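Local coordinates for protein putative 5-dehydro-2-deoxygluconokinase (Bacillus halodurans C-125, PDB 2QCV) that probably phosphorylates 5-dehydro-2-deoxy-D-gluconate with ATP, as a PfkB-family sugar kinase in the breakdown of myo-inositol to acetyl-CoA, at residues P153-V158 against A190-L195; L164-D169 against A197-I202; G220-T225 against I239-E244. All blocks are in the same frame, centred on the assembly; numbering follows the deposited sequence. Where two conformers were deposited one is given.

Interaction 1. Residues P153-V158 against A190-L195; sequences PSREAV and AVYYSL
A buried cation-pi stack of Arg-155 on Tyr-192 joins helices 154-167 and 186-199 where both face a second subunit. The arginine runs straight out from its helix and then bends at its third torsion (chi3 -70°), which lays the guanidinium over the face of the ring, the two side chains crossing at about a right angle. Its CD sits over the face at 3.6 Å from both CZ and CE1 of Tyr-192, a CH-pi contact. Beyond it the guanidinium lies flat on the same face, its plane only 19° from that of the ring. The charge is off-centre: Arg-155 CZ is 3.4 Å from Tyr-192 CE2 and 3.9 Å from the ring centroid. On the other face of the ring Val-191 CG1 closes in from the tyrosine's own helix.

The guanidinium is also held by its N-H groups, NE giving to Leu-149 O and NH2 forming a salt bridge with Glu-188. Tyr-192 OH bonds to Glu-156 OE2 of the second subunit, and Glu-156 of this chain returns the bond to the other Tyr-192, so the stack is part of a reciprocal interface. Side by side, the two helices belong to successive beta-alpha-beta crossovers of the ribokinase-like alpha/beta fold.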
loop_
_atom_site.group_PDB
_atom_site.type_symbol
_atom_site.label_atom_id
_atom_site.label_comp_id
_atom_site.label_asym_id
_atom_site.label_seq_id
_atom_site.Cartn_x
_atom_site.Cartn_y
_atom_site.Cartn_z
ATOM N N PRO A 153 3.180 -13.310 2.808
ATOM C CA PRO A 153 2.860 -14.607 3.400
ATOM C C PRO A 153 3.956 -15.627 3.407
ATOM O O PRO A 153 3.772 -16.697 3.991
ATOM C CB PRO A 153 1.705 -15.118 2.548
ATOM C CG PRO A 153 1.927 -14.507 1.224
ATOM C CD PRO A 153 2.545 -13.161 1.477
ATOM N N SER A 154 5.091 -15.333 2.787
ATOM C CA SER A 154 6.209 -16.293 2.770
ATOM C C SER A 154 6.585 -16.730 4.186
ATOM O O SER A 154 6.836 -17.929 4.443
ATOM C CB SER A 154 7.436 -15.698 2.036
ATOM O OG SER A 154 8.548 -16.583 2.159
ATOM N N ARG A 155 6.664 -15.771 5.115
ATOM C CA ARG A 155 7.003 -16.061 6.517
ATOM C C ARG A 155 6.148 -17.199 7.098
ATOM O O ARG A 155 6.688 -18.148 7.689
ATOM C CB ARG A 155 6.891 -14.749 7.330
ATOM C CG ARG A 155 7.000 -14.784 8.848
ATOM C CD ARG A 155 6.673 -13.373 9.380
ATOM N NE ARG A 155 7.765 -12.491 9.021
ATOM C CZ ARG A 155 7.794 -11.178 9.178
ATOM N NH1 ARG A 155 6.796 -10.546 9.748
ATOM N NH2 ARG A 155 8.884 -10.513 8.846
ATOM N N GLU A 156 4.829 -17.133 6.895
ATOM C CA GLU A 156 3.906 -18.180 7.397
ATOM C C GLU A 156 4.011 -19.494 6.623
ATOM O O GLU A 156 3.852 -20.580 7.211
ATOM C CB GLU A 156 2.448 -17.709 7.387
ATOM C CG GLU A 156 2.195 -16.544 8.234
ATOM C CD GLU A 156 2.599 -15.221 7.585
ATOM O OE1 GLU A 156 2.150 -14.968 6.491
ATOM O OE2 GLU A 156 3.254 -14.425 8.233
ATOM N N ALA A 157 4.283 -19.408 5.317
ATOM C CA ALA A 157 4.551 -20.587 4.529
ATOM C C ALA A 157 5.765 -21.329 5.099
ATOM O O ALA A 157 5.743 -22.551 5.226
ATOM C CB ALA A 157 4.806 -20.220 3.016
ATOM N N VAL A 158 6.821 -20.593 5.449
ATOM C CA VAL A 158 8.014 -21.213 6.030
ATOM C C VAL A 158 7.706 -21.820 7.385
ATOM O O VAL A 158 8.120 -22.941 7.688
ATOM C CB VAL A 158 9.168 -20.203 6.153
ATOM C CG1 VAL A 158 10.314 -20.774 6.951
ATOM C CG2 VAL A 158 9.649 -19.763 4.697
ATOM N N ALA A 190 15.689 -10.479 14.446
ATOM C CA ALA A 190 15.999 -11.279 15.650
ATOM C C ALA A 190 14.787 -12.088 16.133
ATOM O O ALA A 190 14.886 -13.282 16.418
ATOM C CB ALA A 190 16.519 -10.372 16.785
ATOM N N VAL A 191 13.631 -11.453 16.140
ATOM C CA VAL A 191 12.410 -12.121 16.546
ATOM C C VAL A 191 12.172 -13.427 15.761
ATOM O O VAL A 191 11.890 -14.473 16.342
ATOM C CB VAL A 191 11.217 -11.143 16.467
ATOM C CG1 VAL A 191 9.848 -11.913 16.509
ATOM C CG2 VAL A 191 11.333 -10.120 17.586
ATOM N N TYR A 192 12.239 -13.360 14.441
ATOM C CA TYR A 192 11.932 -14.522 13.597
ATOM C C TYR A 192 13.094 -15.508 13.475
ATOM O O TYR A 192 12.887 -16.712 13.521
ATOM C CB TYR A 192 11.461 -14.058 12.235
ATOM C CG TYR A 192 10.093 -13.433 12.367
ATOM C CD1 TYR A 192 8.992 -14.226 12.637
ATOM C CD2 TYR A 192 9.925 -12.071 12.294
ATOM C CE1 TYR A 192 7.748 -13.686 12.829
ATOM C CE2 TYR A 192 8.674 -11.499 12.465
ATOM C CZ TYR A 192 7.577 -12.330 12.720
ATOM O OH TYR A 192 6.327 -11.810 12.898
ATOM N N TYR A 193 14.306 -14.988 13.363
ATOM C CA TYR A 193 15.491 -15.866 13.377
ATOM C C TYR A 193 15.594 -16.666 14.660
ATOM O O TYR A 193 15.908 -17.838 14.598
ATOM C CB TYR A 193 16.783 -15.070 13.174
ATOM C CG TYR A 193 17.146 -14.771 11.727
ATOM C CD1 TYR A 193 16.175 -14.694 10.721
ATOM C CD2 TYR A 193 18.456 -14.543 11.368
ATOM C CE1 TYR A 193 16.528 -14.426 9.406
ATOM C CE2 TYR A 193 18.822 -14.302 10.043
ATOM C CZ TYR A 193 17.856 -14.255 9.078
ATOM O OH TYR A 193 18.208 -14.027 7.774
ATOM N N SER A 194 15.438 -16.041 15.830
ATOM C CA SER A 194 15.494 -16.779 17.117
ATOM C C SER A 194 14.424 -17.884 17.184
ATOM O O SER A 194 14.704 -19.033 17.501
ATOM C CB SER A 194 15.395 -15.814 18.302
ATOM O OG SER A 194 14.193 -15.037 18.269
ATOM N N LEU A 195 13.208 -17.530 16.815
ATOM C CA LEU A 195 12.045 -18.446 16.847
ATOM C C LEU A 195 12.301 -19.667 15.961
ATOM O O LEU A 195 12.163 -20.813 16.409
ATOM C CB LEU A 195 10.808 -17.683 16.344
ATOM C CG LEU A 195 9.613 -18.409 15.680
ATOM C CD1 LEU A 195 9.036 -19.370 16.665
ATOM C CD2 LEU A 195 8.542 -17.425 15.184
#

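Interaction 2. Residues L164-D169 against A197-I202; sequences LAKRND and AEQSDI
Two bends in the Lys-166 side chain, at chi3 (76°) and again at chi4, curl its end round onto the backbone of Gln-199. With CG anti to the carbonyl carbon and the next bond extended, the chain leaves helix 154-167 before it turns. The result is a short hydrogen bond from Lys-166 NZ to Gln-199 O, at 2.7 Å. NZ comes in well off the line of the carbonyl, with a C=O...N angle of 135°, and stands 24° out of the carbonyl plane. The methylenes follow it in: CD and CE of Lys-166 each lie 3.5 Å from the same Gln-199 O, so the chain folds about the oxygen as well as bonding to it. The Gln-199 side chain packs on Leu-159 and Ile-162 of helix 154-167.

Both segments are places where a helix stops. In 164-169 a Schellman motif ends the helix: Asp-169, with positive phi, is the C-prime residue, and Val-170 N turns back to Ala-165 O. Asn-168 adds a side-chain bond, its ND2 reaching Leu-164 O at 2.8 Å, and gives a second N-H bond to Glu-133 OE2. In 197-202 the chain leaves helix 186-199 for strand 202-206, and Asp-201 OD2 accepts from Val-172 N on the neighbouring strand 171-175.

Lys-166 NZ is 5.1 Å from Asp-201 OD1, too far for a salt bridge, though the opposite charge probably steadies the ammonium. A positive group set against a carbonyl at the C-terminal end of a helix is likely to gain from the negative end of the helix dipole. The bond itself uses a main-chain oxygen, and so does not depend on the identity of the Gln-199 side chain.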
loop_
_atom_site.group_PDB
_atom_site.type_symbol
_atom_site.label_atom_id
_atom_site.label_comp_id
_atom_site.label_asym_id
_atom_site.label_seq_id
_atom_site.Cartn_x
_atom_site.Cartn_y
_atom_site.Cartn_z
ATOM N N LEU A 164 5.494 -29.141 9.456
ATOM C CA LEU A 164 5.252 -30.327 8.669
ATOM C C LEU A 164 6.502 -31.181 8.583
ATOM O O LEU A 164 6.432 -32.411 8.747
ATOM C CB LEU A 164 4.752 -29.907 7.258
ATOM C CG LEU A 164 3.267 -29.666 7.086
ATOM C CD1 LEU A 164 2.666 -28.844 8.214
ATOM C CD2 LEU A 164 3.057 -28.996 5.727
ATOM N N ALA A 165 7.671 -30.548 8.395
ATOM C CA ALA A 165 8.944 -31.288 8.401
ATOM C C ALA A 165 9.123 -32.021 9.716
ATOM O O ALA A 165 9.352 -33.240 9.774
ATOM C CB ALA A 165 10.149 -30.330 8.128
ATOM N N LYS A 166 8.989 -31.294 10.804
ATOM C CA LYS A 166 9.268 -31.876 12.109
ATOM C C LYS A 166 8.393 -33.084 12.426
ATOM O O LYS A 166 8.876 -34.090 12.977
ATOM C CB LYS A 166 9.147 -30.813 13.187
ATOM C CG LYS A 166 10.357 -29.876 13.205
ATOM C CD LYS A 166 10.053 -28.635 13.949
ATOM C CE LYS A 166 10.045 -28.808 15.455
ATOM N NZ LYS A 166 11.414 -28.882 15.974
ATOM N N ARG A 167 7.122 -33.001 12.088
ATOM C CA ARG A 167 6.189 -34.075 12.369
ATOM C C ARG A 167 6.292 -35.260 11.415
ATOM O O ARG A 167 5.727 -36.283 11.693
ATOM C CB ARG A 167 4.783 -33.582 12.477
ATOM C CG ARG A 167 4.091 -33.228 11.201
ATOM C CD ARG A 167 2.805 -32.510 11.574
ATOM N NE ARG A 167 1.958 -32.252 10.416
ATOM C CZ ARG A 167 1.059 -31.273 10.366
ATOM N NH1 ARG A 167 0.896 -30.439 11.396
ATOM N NH2 ARG A 167 0.358 -31.099 9.277
ATOM N N ASN A 168 7.090 -35.130 10.362
ATOM C CA ASN A 168 7.382 -36.214 9.436
ATOM C C ASN A 168 8.841 -36.684 9.490
ATOM O O ASN A 168 9.323 -37.362 8.581
ATOM C CB ASN A 168 6.987 -35.747 8.036
ATOM C CG ASN A 168 5.494 -35.759 7.852
ATOM O OD1 ASN A 168 4.918 -36.810 7.638
ATOM N ND2 ASN A 168 4.860 -34.588 7.951
ATOM N N ASP A 169 9.545 -36.308 10.554
ATOM C CA ASP A 169 10.904 -36.754 10.776
ATOM C C ASP A 169 11.820 -36.320 9.633
ATOM O O ASP A 169 12.693 -37.061 9.188
ATOM C CB ASP A 169 10.911 -38.279 10.998
ATOM C CG ASP A 169 12.190 -38.774 11.574
ATOM O OD1 ASP A 169 12.813 -37.999 12.332
ATOM O OD2 ASP A 169 12.571 -39.928 11.262
ATOM N N ALA A 197 15.310 -20.658 14.614
ATOM C CA ALA A 197 16.488 -21.436 15.029
ATOM C C ALA A 197 16.122 -22.357 16.188
ATOM O O ALA A 197 16.592 -23.502 16.262
ATOM C CB ALA A 197 17.672 -20.505 15.425
ATOM N N GLU A 198 15.236 -21.896 17.082
ATOM C CA GLU A 198 14.882 -22.688 18.251
ATOM C C GLU A 198 14.123 -23.972 17.890
ATOM O O GLU A 198 14.159 -24.926 18.654
ATOM C CB GLU A 198 14.060 -21.833 19.218
ATOM C CG GLU A 198 14.946 -20.824 19.992
ATOM C CD GLU A 198 14.138 -19.766 20.728
ATOM O OE1 GLU A 198 12.896 -19.900 20.771
ATOM O OE2 GLU A 198 14.756 -18.813 21.258
ATOM N N GLN A 199 13.494 -23.963 16.731
ATOM C CA GLN A 199 12.699 -25.068 16.190
ATOM C C GLN A 199 13.514 -25.987 15.304
ATOM O O GLN A 199 13.046 -27.064 14.918
ATOM C CB GLN A 199 11.651 -24.532 15.212
ATOM C CG GLN A 199 10.671 -23.588 15.691
ATOM C CD GLN A 199 9.507 -23.541 14.743
ATOM O OE1 GLN A 199 8.803 -24.532 14.574
ATOM N NE2 GLN A 199 9.322 -22.420 14.084
ATOM N N SER A 200 14.713 -25.552 14.917
ATOM C CA SER A 200 15.492 -26.245 13.869
ATOM C C SER A 200 16.427 -27.299 14.439
ATOM O O SER A 200 16.793 -27.241 15.602
ATOM C CB SER A 200 16.319 -25.217 13.084
ATOM O OG SER A 200 15.462 -24.313 12.425
ATOM N N ASP A 201 16.849 -28.232 13.585
ATOM C CA ASP A 201 17.766 -29.305 13.953
ATOM C C ASP A 201 19.229 -28.931 13.699
ATOM O O ASP A 201 20.131 -29.267 14.477
ATOM C CB ASP A 201 17.365 -30.545 13.151
ATOM C CG ASP A 201 15.989 -30.983 13.474
ATOM O OD1 ASP A 201 15.733 -31.229 14.661
ATOM O OD2 ASP A 201 15.134 -31.057 12.579
ATOM N N ILE A 202 19.440 -28.212 12.609
ATOM C CA ILE A 202 20.768 -27.730 12.215
ATOM C C ILE A 202 20.639 -26.271 11.856
ATOM O O ILE A 202 19.743 -25.896 11.085
ATOM C CB ILE A 202 21.343 -28.510 10.977
ATOM C CG1 ILE A 202 21.345 -30.025 11.243
ATOM C CG2 ILE A 202 22.732 -27.963 10.603
ATOM C CD1 ILE A 202 21.768 -30.909 10.026
#

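Interaction 3. Residues G220-T225 against I239-E244; sequences GDNDET and IKHGVE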
loop_
_atom_site.group_PDB
_atom_site.type_symbol
_atom_site.label_atom_id
_atom_site.label_comp_id
_atom_site.label_asym_id
_atom_site.label_seq_id
_atom_site.Cartn_x
_atom_site.Cartn_y
_atom_site.Cartn_z
ATOM N N GLY A 220 29.150 -11.644 19.141
ATOM C CA GLY A 220 28.844 -12.533 20.242
ATOM C C GLY A 220 29.891 -13.629 20.404
ATOM O O GLY A 220 30.853 -13.701 19.653
ATOM N N ASP A 221 29.690 -14.440 21.428
ATOM C CA ASP A 221 30.603 -15.518 21.854
ATOM C C ASP A 221 29.924 -16.815 21.458
ATOM O O ASP A 221 28.752 -17.049 21.826
ATOM C CB ASP A 221 30.763 -15.441 23.378
ATOM C CG ASP A 221 31.647 -16.549 23.964
ATOM O OD1 ASP A 221 31.661 -17.676 23.452
ATOM O OD2 ASP A 221 32.298 -16.279 24.977
ATOM N N ASN A 222 30.624 -17.654 20.704
ATOM C CA ASN A 222 30.024 -18.903 20.204
ATOM C C ASN A 222 29.570 -19.795 21.371
ATOM O O ASN A 222 28.579 -20.527 21.243
ATOM C CB ASN A 222 30.976 -19.682 19.321
ATOM C CG ASN A 222 31.275 -18.992 18.001
ATOM O OD1 ASN A 222 30.801 -17.891 17.722
ATOM N ND2 ASN A 222 32.078 -19.657 17.180
ATOM N N ASP A 223 30.329 -19.797 22.479
ATOM C CA ASP A 223 29.971 -20.647 23.621
ATOM C C ASP A 223 28.625 -20.207 24.211
ATOM O O ASP A 223 27.815 -21.036 24.615
ATOM C CB ASP A 223 31.054 -20.667 24.704
ATOM C CG ASP A 223 32.326 -21.368 24.245
ATOM O OD1 ASP A 223 32.243 -22.245 23.354
ATOM O OD2 ASP A 223 33.404 -21.048 24.778
ATOM N N GLU A 224 28.358 -18.909 24.226
ATOM C CA GLU A 224 27.076 -18.413 24.698
ATOM C C GLU A 224 25.964 -18.705 23.709
ATOM O O GLU A 224 24.844 -19.051 24.102
ATOM C CB GLU A 224 27.155 -16.913 25.008
ATOM C CG GLU A 224 28.006 -16.625 26.252
ATOM C CD GLU A 224 27.533 -17.451 27.448
ATOM O OE1 GLU A 224 26.343 -17.316 27.819
ATOM O OE2 GLU A 224 28.332 -18.266 27.983
ATOM N N THR A 225 26.256 -18.566 22.424
ATOM C CA THR A 225 25.276 -18.859 21.373
ATOM C C THR A 225 24.777 -20.277 21.496
ATOM O O THR A 225 23.564 -20.519 21.436
ATOM C CB THR A 225 25.905 -18.667 20.000
ATOM O OG1 THR A 225 26.304 -17.294 19.886
ATOM C CG2 THR A 225 24.971 -19.071 18.860
ATOM N N ILE A 239 28.969 -22.230 12.868
ATOM C CA ILE A 239 29.175 -20.787 12.933
ATOM C C ILE A 239 30.427 -20.464 12.104
ATOM O O ILE A 239 31.513 -20.973 12.397
ATOM C CB ILE A 239 29.341 -20.258 14.410
ATOM C CG1 ILE A 239 28.196 -20.789 15.325
ATOM C CG2 ILE A 239 29.468 -18.699 14.443
ATOM C CD1 ILE A 239 28.201 -20.299 16.778
ATOM N N LYS A 240 30.252 -19.658 11.058
ATOM C CA LYS A 240 31.327 -19.345 10.100
ATOM C C LYS A 240 31.940 -17.984 10.369
ATOM O O LYS A 240 31.239 -16.990 10.652
ATOM C CB LYS A 240 30.779 -19.374 8.688
ATOM C CG LYS A 240 30.034 -20.685 8.362
ATOM C CD LYS A 240 29.391 -20.589 7.014
ATOM C CE LYS A 240 28.107 -19.809 7.015
ATOM N NZ LYS A 240 27.695 -19.449 5.602
ATOM N N HIS A 241 33.260 -17.940 10.283
ATOM C CA HIS A 241 34.029 -16.736 10.584
ATOM C C HIS A 241 34.972 -16.337 9.431
ATOM O O HIS A 241 36.061 -15.774 9.650
ATOM C CB HIS A 241 34.833 -16.934 11.852
ATOM C CG HIS A 241 34.017 -17.214 13.084
ATOM N ND1 HIS A 241 33.830 -16.266 14.065
ATOM C CD2 HIS A 241 33.352 -18.320 13.499
ATOM C CE1 HIS A 241 33.100 -16.780 15.039
ATOM N NE2 HIS A 241 32.810 -18.032 14.733
ATOM N N GLY A 242 34.559 -16.601 8.197
ATOM C CA GLY A 242 35.337 -16.197 7.027
ATOM C C GLY A 242 36.744 -16.778 7.071
ATOM O O GLY A 242 36.936 -17.962 7.289
ATOM N N VAL A 243 37.751 -15.931 6.957
ATOM C CA VAL A 243 39.128 -16.413 6.946
ATOM C C VAL A 243 39.604 -17.006 8.272
ATOM O O VAL A 243 40.587 -17.736 8.297
ATOM C CB VAL A 243 40.136 -15.319 6.487
ATOM C CG1 VAL A 243 39.831 -14.925 5.069
ATOM C CG2 VAL A 243 40.118 -14.154 7.429
ATOM N N GLU A 244 38.907 -16.709 9.376
ATOM C CA GLU A 244 39.215 -17.331 10.671
ATOM C C GLU A 244 38.655 -18.769 10.760
ATOM O O GLU A 244 38.871 -19.477 11.736
ATOM C CB GLU A 244 38.713 -16.449 11.819
ATOM C CG GLU A 244 39.265 -15.032 11.807
ATOM C CD GLU A 244 38.525 -14.135 12.810
ATOM O OE1 GLU A 244 38.472 -14.499 14.000
ATOM O OE2 GLU A 244 37.957 -13.100 12.401
#
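Asn-222 reaches across from the first turn of helix 222-229 to His-241 and Ile-239. Its CG stands anti to the carbonyl carbon (chi1 -68°), which aims the amide at the end of strand 236-240. There ND2 gives a nearly straight hydrogen bond to His-241 NE2, 3.0 Å long with an N-H...N angle of 166°. The bond lies in the amide plane. NE2 of His-241 is the acceptor, with the amide at the edge of the ring and ND2 tilted about 20° out of its plane.

Ile-239 lies against the same amide. Its CD1 packs 3.6 Å from Asn-222 CG, while its CG2 branch comes 3.6 Å from OD1. CD1 also meets Thr-225 CG2 tip to tip at 4.0 Å, one turn further along the helix. Asp-221 takes the N-cap position, its OD1 accepting from Asp-223 N at 2.7 Å, and so settles the helix start from which Asn-222 projects.

With an alanine here in place of Asn-222, His-241 NE2 would probably lose its donor, Arg-207 one of its acceptors, and Ile-239 CD1 the amide it packs on.

Arg-207 NH1 donates to both Asn-222 OD1 and Thr-225 OG1, the latter also bonded to Glu-214 OE2, and Tyr-249 OH is a second hydrogen-bond partner of Asn-222 ND2. The contact thus seats helix 222-229 on the last parallel strand of the large sheet, beside helix 207-213, just where strand 236-240 gives way to the turn into antiparallel strand 246-250.

Interactions 1 and 2 hold the same two helices, 154-167 and 186-199, at points about 14 Å apart between centres. Interaction 1 is buried at the subunit interface and relies on a flat cation-pi stack; interaction 2 lies at the surface where both helices end, and uses one lysine bond to a main-chain oxygen. Interaction 3, some 23 Å from either between centres, joins other elements: a helix start and a strand end further along the same sheet. Partly buried, it mixes an amide-imidazole hydrogen bond with aliphatic packing, and no other chain touches it. Arginine, lysine and asparagine thus do the bridging in turn, against a ring, a carbonyl and a ring nitrogen.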